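Acetyltransferase (Bacillus cereus, PDB 1Y9W) is an acetyltransferase of the GNAT family that probably transfers an acyl group, most likely from acetyl-coenzyme A, to a substrate not yet identified. Local coordinates at residues A[13-16]-A[17-20]; A[22-25]-A[26-30]; A[73-76]-A[77-80]; A[83-86]-A[87-91]. All coordinates share one frame; numbering follows the deposited sequence.

Contact 1: residues A[13-16]-A[17-20]; sequences EGEY and IKNK
One face of the Tyr16 ring is covered by the aliphatic part of Lys20. Lys20 CG lies 3.6 Å from the centroid of the Tyr16 ring, 15° off the ring normal, and makes a CH-pi contact. The lysine bends at chi2 (-92°) and again at chi3, so it crosses the ring obliquely, with Lys20 CD 3.2 Å from Tyr16 OH. The other flat pair is Glu15 and Asn19, whose carboxylate and amide planes are turned 59° apart. Water 1 donates to Glu15 OE2 at 2.9 Å and, weakly, to Asn19 OD1. Both are i to i+4 pairs along alpha helix 11-27 of this GNAT-family chain, where Lys20 N bonds to Tyr16 O at 2.9 Å and Ile17 N to Glu13 O at 3.0 Å. The helix lies far from the centre of its own chain and packs on the second subunit. Tyr16 and Ile17 meet Ile51 of that subunit, and Lys20 meets its Trp70. Glu13 OE2 forms a salt bridge with Lys45 of the second subunit. Lys18 runs beside Glu15, pointing the same way. Its NZ stays 4.6 Å from Glu15 OE2, too far for a salt bridge.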
loop_
_atom_site.group_PDB
_atom_site.type_symbol
_atom_site.label_atom_id
_atom_site.label_comp_id
_atom_site.label_asym_id
_atom_site.label_seq_id
_atom_site.Cartn_x
_atom_site.Cartn_y
_atom_site.Cartn_z
ATOM N N GLU A 13 12.449 2.944 15.482
ATOM C CA GLU A 13 11.252 3.438 16.145
ATOM C C GLU A 13 10.061 3.424 15.187
ATOM O O GLU A 13 8.928 3.172 15.595
ATOM C CB GLU A 13 11.500 4.840 16.698
ATOM C CG GLU A 13 12.604 4.874 17.752
ATOM C CD GLU A 13 12.912 6.274 18.260
ATOM O OE1 GLU A 13 13.040 7.202 17.428
ATOM O OE2 GLU A 13 13.045 6.444 19.493
ATOM N N GLY A 14 10.325 3.679 13.909
ATOM C CA GLY A 14 9.259 3.656 12.924
ATOM C C GLY A 14 8.730 2.243 12.759
ATOM O O GLY A 14 7.544 2.031 12.519
ATOM N N GLU A 15 9.622 1.268 12.893
ATOM C CA GLU A 15 9.255 -0.139 12.771
ATOM C C GLU A 15 8.469 -0.549 14.012
ATOM O O GLU A 15 7.609 -1.424 13.950
ATOM C CB GLU A 15 10.517 -0.999 12.645
ATOM C CG GLU A 15 10.279 -2.470 12.341
ATOM C CD GLU A 15 9.710 -2.701 10.951
ATOM O OE1 GLU A 15 10.047 -1.925 10.028
ATOM O OE2 GLU A 15 8.939 -3.670 10.774
ATOM N N TYR A 16 8.778 0.086 15.137
ATOM C CA TYR A 16 8.095 -0.204 16.395
ATOM C C TYR A 16 6.650 0.265 16.297
ATOM O O TYR A 16 5.727 -0.446 16.699
ATOM C CB TYR A 16 8.794 0.513 17.551
ATOM C CG TYR A 16 8.098 0.389 18.891
ATOM C CD1 TYR A 16 7.894 -0.859 19.486
ATOM C CD2 TYR A 16 7.662 1.525 19.579
ATOM C CE1 TYR A 16 7.270 -0.973 20.743
ATOM C CE2 TYR A 16 7.038 1.421 20.828
ATOM C CZ TYR A 16 6.847 0.171 21.403
ATOM O OH TYR A 16 6.236 0.066 22.634
ATOM N N ILE A 17 6.467 1.472 15.766
ATOM C CA ILE A 17 5.138 2.052 15.588
ATOM C C ILE A 17 4.289 1.105 14.748
ATOM O O ILE A 17 3.143 0.796 15.090
ATOM C CB ILE A 17 5.223 3.422 14.872
ATOM C CG1 ILE A 17 5.945 4.432 15.770
ATOM C CG2 ILE A 17 3.831 3.912 14.497
ATOM C CD1 ILE A 17 5.291 4.636 17.134
ATOM N N LYS A 18 4.875 0.643 13.651
ATOM C CA LYS A 18 4.213 -0.281 12.739
ATOM C C LYS A 18 3.754 -1.557 13.441
ATOM O O LYS A 18 2.632 -2.014 13.229
ATOM C CB LYS A 18 5.158 -0.645 11.584
ATOM C CG LYS A 18 4.631 -1.740 10.676
ATOM C CD LYS A 18 5.609 -2.062 9.562
ATOM C CE LYS A 18 5.050 -3.127 8.628
ATOM N NZ LYS A 18 5.872 -3.265 7.389
ATOM N N ASN A 19 4.631 -2.131 14.266
ATOM C CA ASN A 19 4.316 -3.362 14.991
ATOM C C ASN A 19 3.289 -3.155 16.104
ATOM O O ASN A 19 2.471 -4.038 16.375
ATOM C CB ASN A 19 5.591 -3.984 15.566
ATOM C CG ASN A 19 6.546 -4.446 14.485
ATOM O OD1 ASN A 19 6.150 -5.131 13.541
ATOM N ND2 ASN A 19 7.813 -4.080 14.620
ATOM N N LYS A 20 3.337 -1.999 16.757
ATOM C CA LYS A 20 2.371 -1.706 17.801
ATOM C C LYS A 20 0.995 -1.593 17.137
ATOM O O LYS A 20 -0.012 -2.008 17.710
ATOM C CB LYS A 20 2.745 -0.409 18.509
ATOM C CG LYS A 20 4.052 -0.498 19.284
ATOM C CD LYS A 20 3.832 -0.914 20.730
ATOM C CE LYS A 20 3.235 -2.301 20.852
ATOM N NZ LYS A 20 2.865 -2.594 22.270
HETATM O O HOH W 1 6.812 -5.515 10.274
#

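Contact 2: residues A[22-25]-A[26-30]; sequences IQYN and MSILT
Tyr24 lays its ring against the side chain of Ile28, one helical turn further on. The closest pair is Tyr24 CE2 and Ile28 CD1, 4.0 Å apart, and the methyl approaches the ring at a slant. Ile28 has CG1 between its backbone N and carbonyl carbon (chi1 65°), which turns CD1 back toward the tyrosine. Ile22 and Met26 form a second, looser apolar pair, with Ile22 CG2 4.3 Å from Met26 CG.

The backbone changes its pattern here, near the C-terminal end of helix 11-27. Met26 N bonds almost straight to Ile22 O (2.9 Å, 173°), and Ser27 N bonds to Gln23 O at 2.9 Å. Ile28 N then reaches back mainly to Asn25 O, three residues earlier, at 3.0 Å. It approaches from above the carbonyl plane, 57° out of it, and adds only a weak bond to Tyr24 O. Ser27 OG also donates to Tyr24 O, but the modelled bond is so short that its length is doubtful. Leu29 CG lies 3.3 Å from Asn25 O.

Met26 O accepts a hydrogen bond from Lys34 NZ. Asn25 OD1 takes one from Gln108 NE2 of the second subunit, whose Phe107 packs on Asn25 and Ile28. The last turn is therefore held by mixed means. Tyr24 O appears to be shared between the serine hydroxyl, modelled too close, and a weak amide bond. Asn25 O takes the stronger amide bond, and apolar groups lie alongside both.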
loop_
_atom_site.group_PDB
_atom_site.type_symbol
_atom_site.label_atom_id
_atom_site.label_comp_id
_atom_site.label_asym_id
_atom_site.label_seq_id
_atom_site.Cartn_x
_atom_site.Cartn_y
_atom_site.Cartn_z
ATOM N N ILE A 22 0.089 -3.149 14.296
ATOM C CA ILE A 22 -0.303 -4.489 13.863
ATOM C C ILE A 22 -0.773 -5.306 15.075
ATOM O O ILE A 22 -1.773 -6.035 15.010
ATOM C CB ILE A 22 0.883 -5.214 13.178
ATOM C CG1 ILE A 22 1.345 -4.411 11.957
ATOM C CG2 ILE A 22 0.470 -6.623 12.764
ATOM C CD1 ILE A 22 2.545 -5.009 11.242
ATOM N N GLN A 23 -0.042 -5.169 16.180
ATOM C CA GLN A 23 -0.367 -5.867 17.414
ATOM C C GLN A 23 -1.775 -5.491 17.871
ATOM O O GLN A 23 -2.585 -6.365 18.184
ATOM C CB GLN A 23 0.655 -5.506 18.495
ATOM C CG GLN A 23 0.189 -5.789 19.912
ATOM C CD GLN A 23 1.220 -5.400 20.954
ATOM O OE1 GLN A 23 2.212 -6.102 21.152
ATOM N NE2 GLN A 23 0.995 -4.271 21.621
ATOM N N TYR A 24 -2.057 -4.188 17.899
ATOM C CA TYR A 24 -3.367 -3.675 18.307
ATOM C C TYR A 24 -4.458 -4.171 17.367
ATOM O O TYR A 24 -5.526 -4.579 17.813
ATOM C CB TYR A 24 -3.353 -2.142 18.331
ATOM C CG TYR A 24 -4.700 -1.494 18.620
ATOM C CD1 TYR A 24 -5.314 -1.618 19.871
ATOM C CD2 TYR A 24 -5.361 -0.757 17.635
ATOM C CE1 TYR A 24 -6.564 -1.018 20.135
ATOM C CE2 TYR A 24 -6.605 -0.157 17.887
ATOM C CZ TYR A 24 -7.199 -0.291 19.137
ATOM O OH TYR A 24 -8.422 0.309 19.374
ATOM N N ASN A 25 -4.192 -4.129 16.066
ATOM C CA ASN A 25 -5.168 -4.600 15.087
ATOM C C ASN A 25 -5.518 -6.051 15.396
ATOM O O ASN A 25 -6.688 -6.411 15.543
ATOM C CB ASN A 25 -4.604 -4.519 13.659
ATOM C CG ASN A 25 -4.472 -3.087 13.149
ATOM O OD1 ASN A 25 -4.967 -2.138 13.765
ATOM N ND2 ASN A 25 -3.807 -2.929 12.006
ATOM N N MET A 26 -4.488 -6.882 15.494
ATOM C CA MET A 26 -4.681 -8.296 15.774
ATOM C C MET A 26 -5.459 -8.519 17.062
ATOM O O MET A 26 -6.267 -9.442 17.156
ATOM C CB MET A 26 -3.325 -9.004 15.867
ATOM C CG MET A 26 -2.567 -9.081 14.556
ATOM S SD MET A 26 -3.500 -9.951 13.295
ATOM C CE MET A 26 -4.160 -8.612 12.394
ATOM N N SER A 27 -5.211 -7.667 18.052
ATOM C CA SER A 27 -5.865 -7.791 19.347
ATOM C C SER A 27 -7.366 -7.521 19.320
ATOM O O SER A 27 -8.090 -7.939 20.225
ATOM C CB SER A 27 -5.205 -6.860 20.368
ATOM O OG SER A 27 -5.489 -5.504 20.095
ATOM N N ILE A 28 -7.847 -6.829 18.295
ATOM C CA ILE A 28 -9.274 -6.551 18.230
ATOM C C ILE A 28 -9.985 -7.259 17.075
ATOM O O ILE A 28 -11.134 -6.952 16.762
ATOM C CB ILE A 28 -9.538 -5.025 18.160
ATOM C CG1 ILE A 28 -8.974 -4.438 16.866
ATOM C CG2 ILE A 28 -8.895 -4.336 19.369
ATOM C CD1 ILE A 28 -9.202 -2.939 16.742
ATOM N N LEU A 29 -9.303 -8.213 16.447
ATOM C CA LEU A 29 -9.887 -8.967 15.342
ATOM C C LEU A 29 -9.953 -10.445 15.690
ATOM O O LEU A 29 -9.141 -10.947 16.471
ATOM C CB LEU A 29 -9.063 -8.793 14.061
ATOM C CG LEU A 29 -9.068 -7.407 13.421
ATOM C CD1 LEU A 29 -8.180 -7.407 12.191
ATOM C CD2 LEU A 29 -10.491 -7.022 13.063
ATOM N N THR A 30 -10.919 -11.140 15.101
ATOM C CA THR A 30 -11.088 -12.563 15.350
ATOM C C THR A 30 -10.176 -13.394 14.449
ATOM O O THR A 30 -9.713 -12.923 13.405
ATOM C CB THR A 30 -12.557 -12.990 15.144
ATOM O OG1 THR A 30 -12.976 -12.657 13.815
ATOM C CG2 THR A 30 -13.454 -12.284 16.156
#

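Contact 3: residues A[73-76]-A[77-80]; sequences ESVR and HDGY
The loop between strand 63-71 and helix 80-94 carries the R-x-x-G-x-G signature of GNAT enzymes, which begins with Arg76 and has Gly79 as its first glycine. In relatives this loop binds the pyrophosphate of acetyl-coenzyme A, and it probably does so here.

Arg76 folds over the ring of its neighbour His77. Its CD sits 3.4 Å from the centroid of the His77 ring, only 8° off the normal, in a CH-pi contact. Arg76 CG lies between its backbone N and carbonyl carbon, and the chain bends twice more to reach over the imidazole. The guanidinium does not stack. Its plane is 66° from that of the ring, and Arg76 NH1 comes to 3.3 Å from His77 CE1.

Val75 meets the edge of the Tyr80 ring, with Val75 CG2 3.7 Å from Tyr80 CD2. The Asp78 side chain crosses that of Val75 at about a right angle, and Asp78 OD2 presses to 3.0 Å from Val75 CB. Asp78 N makes a weak bond to Val75 O at 3.4 Å. Water 3 also donates to Val75 O, at 2.7 Å. It accepts from Tyr80 N and so bridges the turn, though this second bond is modelled very short and its length is doubtful. Water 2 accepts from His77 N at 2.9 Å. Gly79 has positive phi (69°), which favours glycine, and occupies the N-cap position.

Asp72 OD1 accepts from Ser74 N where the chain leaves strand 63-71. Helix 80-94 starts at Tyr80, whose side chain packs on Lys4 of the second subunit.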
loop_
_atom_site.group_PDB
_atom_site.type_symbol
_atom_site.label_atom_id
_atom_site.label_comp_id
_atom_site.label_asym_id
_atom_site.label_seq_id
_atom_site.Cartn_x
_atom_site.Cartn_y
_atom_site.Cartn_z
ATOM N N GLU A 73 8.428 -5.956 -22.830
ATOM C CA GLU A 73 7.852 -5.293 -23.992
ATOM C C GLU A 73 7.981 -6.105 -25.291
ATOM O O GLU A 73 7.086 -6.078 -26.137
ATOM C CB GLU A 73 8.477 -3.896 -24.164
ATOM C CG GLU A 73 10.004 -3.821 -23.986
ATOM C CD GLU A 73 10.789 -4.509 -25.102
ATOM O OE1 GLU A 73 10.584 -4.156 -26.291
ATOM O OE2 GLU A 73 11.617 -5.398 -24.786
ATOM N N SER A 74 9.081 -6.835 -25.444
ATOM C CA SER A 74 9.305 -7.641 -26.642
ATOM C C SER A 74 8.183 -8.651 -26.878
ATOM O O SER A 74 7.987 -9.119 -27.995
ATOM C CB SER A 74 10.627 -8.403 -26.527
ATOM O OG SER A 74 10.503 -9.502 -25.634
ATOM N N VAL A 75 7.452 -8.983 -25.821
ATOM C CA VAL A 75 6.372 -9.953 -25.914
ATOM C C VAL A 75 5.105 -9.445 -25.234
ATOM O O VAL A 75 4.381 -10.213 -24.603
ATOM C CB VAL A 75 6.794 -11.290 -25.257
ATOM C CG1 VAL A 75 8.016 -11.850 -25.962
ATOM C CG2 VAL A 75 7.106 -11.075 -23.783
ATOM N N ARG A 76 4.834 -8.151 -25.374
ATOM C CA ARG A 76 3.660 -7.545 -24.751
ATOM C C ARG A 76 2.348 -7.894 -25.456
ATOM O O ARG A 76 1.270 -7.575 -24.965
ATOM C CB ARG A 76 3.835 -6.020 -24.678
ATOM C CG ARG A 76 3.837 -5.310 -26.025
ATOM C CD ARG A 76 2.422 -4.964 -26.478
ATOM N NE ARG A 76 1.847 -3.867 -25.698
ATOM C CZ ARG A 76 0.576 -3.475 -25.775
ATOM N NH1 ARG A 76 -0.267 -4.094 -26.595
ATOM N NH2 ARG A 76 0.149 -2.454 -25.039
ATOM N N HIS A 77 2.438 -8.555 -26.604
ATOM C CA HIS A 77 1.241 -8.938 -27.354
ATOM C C HIS A 77 0.889 -10.406 -27.157
ATOM O O HIS A 77 -0.232 -10.827 -27.446
ATOM C CB HIS A 77 1.445 -8.705 -28.854
ATOM C CG HIS A 77 1.534 -7.263 -29.243
ATOM N ND1 HIS A 77 0.496 -6.375 -29.051
ATOM C CD2 HIS A 77 2.524 -6.563 -29.846
ATOM C CE1 HIS A 77 0.841 -5.191 -29.523
ATOM N NE2 HIS A 77 2.067 -5.277 -30.010
ATOM N N ASP A 78 1.850 -11.178 -26.665
ATOM C CA ASP A 78 1.659 -12.606 -26.479
ATOM C C ASP A 78 0.712 -13.038 -25.358
ATOM O O ASP A 78 0.499 -14.235 -25.143
ATOM C CB ASP A 78 3.029 -13.277 -26.336
ATOM C CG ASP A 78 3.948 -12.973 -27.521
ATOM O OD1 ASP A 78 3.442 -12.888 -28.664
ATOM O OD2 ASP A 78 5.175 -12.829 -27.318
ATOM N N GLY A 79 0.144 -12.068 -24.648
ATOM C CA GLY A 79 -0.803 -12.372 -23.590
ATOM C C GLY A 79 -0.286 -13.052 -22.337
ATOM O O GLY A 79 -1.028 -13.785 -21.678
ATOM N N TYR A 80 0.973 -12.827 -21.990
ATOM C CA TYR A 80 1.503 -13.436 -20.781
ATOM C C TYR A 80 0.924 -12.741 -19.549
ATOM O O TYR A 80 0.774 -13.359 -18.491
ATOM C CB TYR A 80 3.030 -13.350 -20.760
ATOM C CG TYR A 80 3.698 -14.191 -21.820
ATOM C CD1 TYR A 80 3.392 -15.544 -21.958
ATOM C CD2 TYR A 80 4.628 -13.636 -22.690
ATOM C CE1 TYR A 80 4.000 -16.325 -22.943
ATOM C CE2 TYR A 80 5.244 -14.410 -23.677
ATOM C CZ TYR A 80 4.927 -15.752 -23.798
ATOM O OH TYR A 80 5.540 -16.519 -24.769
HETATM O O HOH W 2 4.610 -9.279 -28.399
HETATM O O HOH W 3 2.562 -11.118 -22.877
#

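Contact 4: residues A[83-86]-A[87-91]; sequences QLLH and EIEGI
Leu85 and Glu89, one turn apart, cross at a slant. Glu89 OE2 comes to 3.8 Å from Leu85 CG, so the carboxylate appears to lie against the leucine branch point. The exact placing is uncertain, because Glu89 CG is modelled too close to the Leu85 carbonyl. Glu89 OE2 forms a salt bridge with Lys138 and a weak hydrogen bond with Tyr118 OH, which would probably favour the ionised carboxylate.

Ile88 meets the backbone carbonyl of Leu84 and not its side chain. With CG1 anti to the backbone N (chi1 -158°), Ile88 CG2 falls between that N and the carbonyl carbon. It faces back over the preceding turn, 3.4 Å from Leu85 O and 3.6 Å from Leu84 O. Leu84 O takes the bond from Ile88 N at 2.9 Å. Glu87 CB sits 3.2 Å from Gln83 O, which also accepts from Glu87 N at 3.0 Å. The His86 ring swings out from the helix and approaches Glu87 N obliquely. His86 ND1 stays 4.7 Å from Glu89 OE1. A further backbone bond runs from Gly90 N to His86 O, at 3.2 Å.

Helix 80-94 is the crossover helix of the beta-alpha-beta unit formed with strands 63-71 and 99-105. Leu84 and Ile88 touch Val55 of strand 51-60 and, on strand 38-45, Leu42 and Val40 respectively. Leu85 packs on Ile66 of strand 63-71, while Gln83 and Glu87 touch Ile6 of the second subunit.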
loop_
_atom_site.group_PDB
_atom_site.type_symbol
_atom_site.label_atom_id
_atom_site.label_comp_id
_atom_site.label_asym_id
_atom_site.label_seq_id
_atom_site.Cartn_x
_atom_site.Cartn_y
_atom_site.Cartn_z
ATOM N N GLN A 83 -2.408 -14.151 -18.662
ATOM C CA GLN A 83 -2.107 -15.494 -18.185
ATOM C C GLN A 83 -1.667 -15.480 -16.713
ATOM O O GLN A 83 -2.105 -16.309 -15.901
ATOM C CB GLN A 83 -0.986 -16.061 -19.050
ATOM C CG GLN A 83 -1.072 -17.532 -19.372
ATOM C CD GLN A 83 0.120 -17.994 -20.203
ATOM O OE1 GLN A 83 0.438 -17.404 -21.242
ATOM N NE2 GLN A 83 0.786 -19.049 -19.746
ATOM N N LEU A 84 -0.784 -14.544 -16.380
ATOM C CA LEU A 84 -0.271 -14.410 -15.023
ATOM C C LEU A 84 -1.356 -13.964 -14.053
ATOM O O LEU A 84 -1.438 -14.443 -12.919
ATOM C CB LEU A 84 0.883 -13.406 -15.008
ATOM C CG LEU A 84 2.154 -13.933 -15.668
ATOM C CD1 LEU A 84 3.076 -12.782 -16.066
ATOM C CD2 LEU A 84 2.825 -14.884 -14.704
ATOM N N LEU A 85 -2.188 -13.036 -14.502
ATOM C CA LEU A 85 -3.258 -12.524 -13.664
ATOM C C LEU A 85 -4.238 -13.647 -13.368
ATOM O O LEU A 85 -4.580 -13.894 -12.219
ATOM C CB LEU A 85 -3.974 -11.379 -14.377
ATOM C CG LEU A 85 -5.028 -10.621 -13.579
ATOM C CD1 LEU A 85 -4.389 -10.014 -12.341
ATOM C CD2 LEU A 85 -5.630 -9.538 -14.454
ATOM N N HIS A 86 -4.686 -14.330 -14.413
ATOM C CA HIS A 86 -5.624 -15.426 -14.238
ATOM C C HIS A 86 -5.044 -16.480 -13.299
ATOM O O HIS A 86 -5.722 -16.989 -12.404
ATOM C CB HIS A 86 -5.942 -16.068 -15.586
ATOM C CG HIS A 86 -6.772 -17.310 -15.476
ATOM N ND1 HIS A 86 -8.097 -17.291 -15.087
ATOM C CD2 HIS A 86 -6.451 -18.615 -15.653
ATOM C CE1 HIS A 86 -8.552 -18.531 -15.027
ATOM N NE2 HIS A 86 -7.573 -19.353 -15.364
ATOM N N GLU A 87 -3.771 -16.789 -13.504
ATOM C CA GLU A 87 -3.084 -17.786 -12.706
ATOM C C GLU A 87 -2.932 -17.413 -11.240
ATOM O O GLU A 87 -3.095 -18.257 -10.355
ATOM C CB GLU A 87 -1.699 -18.052 -13.285
ATOM C CG GLU A 87 -1.091 -19.344 -12.785
ATOM C CD GLU A 87 -1.132 -20.443 -13.836
ATOM O OE1 GLU A 87 -2.190 -20.613 -14.488
ATOM O OE2 GLU A 87 -0.101 -21.140 -14.004
ATOM N N ILE A 88 -2.609 -16.158 -10.956
ATOM C CA ILE A 88 -2.440 -15.818 -9.561
ATOM C C ILE A 88 -3.787 -15.678 -8.861
ATOM O O ILE A 88 -3.871 -15.862 -7.651
ATOM C CB ILE A 88 -1.576 -14.553 -9.374
ATOM C CG1 ILE A 88 -0.975 -14.566 -7.958
ATOM C CG2 ILE A 88 -2.402 -13.309 -9.645
ATOM C CD1 ILE A 88 0.038 -13.469 -7.671
ATOM N N GLU A 89 -4.846 -15.380 -9.609
ATOM C CA GLU A 89 -6.173 -15.274 -8.990
ATOM C C GLU A 89 -6.572 -16.670 -8.506
ATOM O O GLU A 89 -7.100 -16.838 -7.404
ATOM C CB GLU A 89 -7.211 -14.766 -9.991
ATOM C CG GLU A 89 -6.795 -13.502 -10.709
ATOM C CD GLU A 89 -7.908 -12.892 -11.531
ATOM O OE1 GLU A 89 -8.656 -13.653 -12.185
ATOM O OE2 GLU A 89 -8.026 -11.645 -11.532
ATOM N N GLY A 90 -6.310 -17.668 -9.345
ATOM C CA GLY A 90 -6.630 -19.038 -8.992
ATOM C C GLY A 90 -5.939 -19.443 -7.702
ATOM O O GLY A 90 -6.539 -20.081 -6.836
ATOM N N ILE A 91 -4.671 -19.072 -7.566
ATOM C CA ILE A 91 -3.926 -19.407 -6.366
ATOM C C ILE A 91 -4.589 -18.744 -5.170
ATOM O O ILE A 91 -4.672 -19.329 -4.086
ATOM C CB ILE A 91 -2.464 -18.917 -6.451
ATOM C CG1 ILE A 91 -1.772 -19.527 -7.672
ATOM C CG2 ILE A 91 -1.724 -19.292 -5.184
ATOM C CD1 ILE A 91 -0.349 -19.046 -7.873
#

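Overall arrangement
Contacts 1 and 2 follow one another on helix 11-27, with centres 14 Å apart. Contact 3 leads directly into contact 4, whose centre is 16 Å away. The two pairs are well separated within the chain: centres of contacts 2 and 3 are 43 Å apart, and nearest atoms of contacts 1 and 4 about 19 Å. The dimer brings the two regions together. Tyr24 of contact 2 packs on Arg76 of the second subunit, a residue of that subunit's contact 3 loop. The arrangement is consistent with an N-terminal helix exchanged between subunits. Helix 11-27 would then lie close to the probable acetyl-coenzyme A loop of its partner.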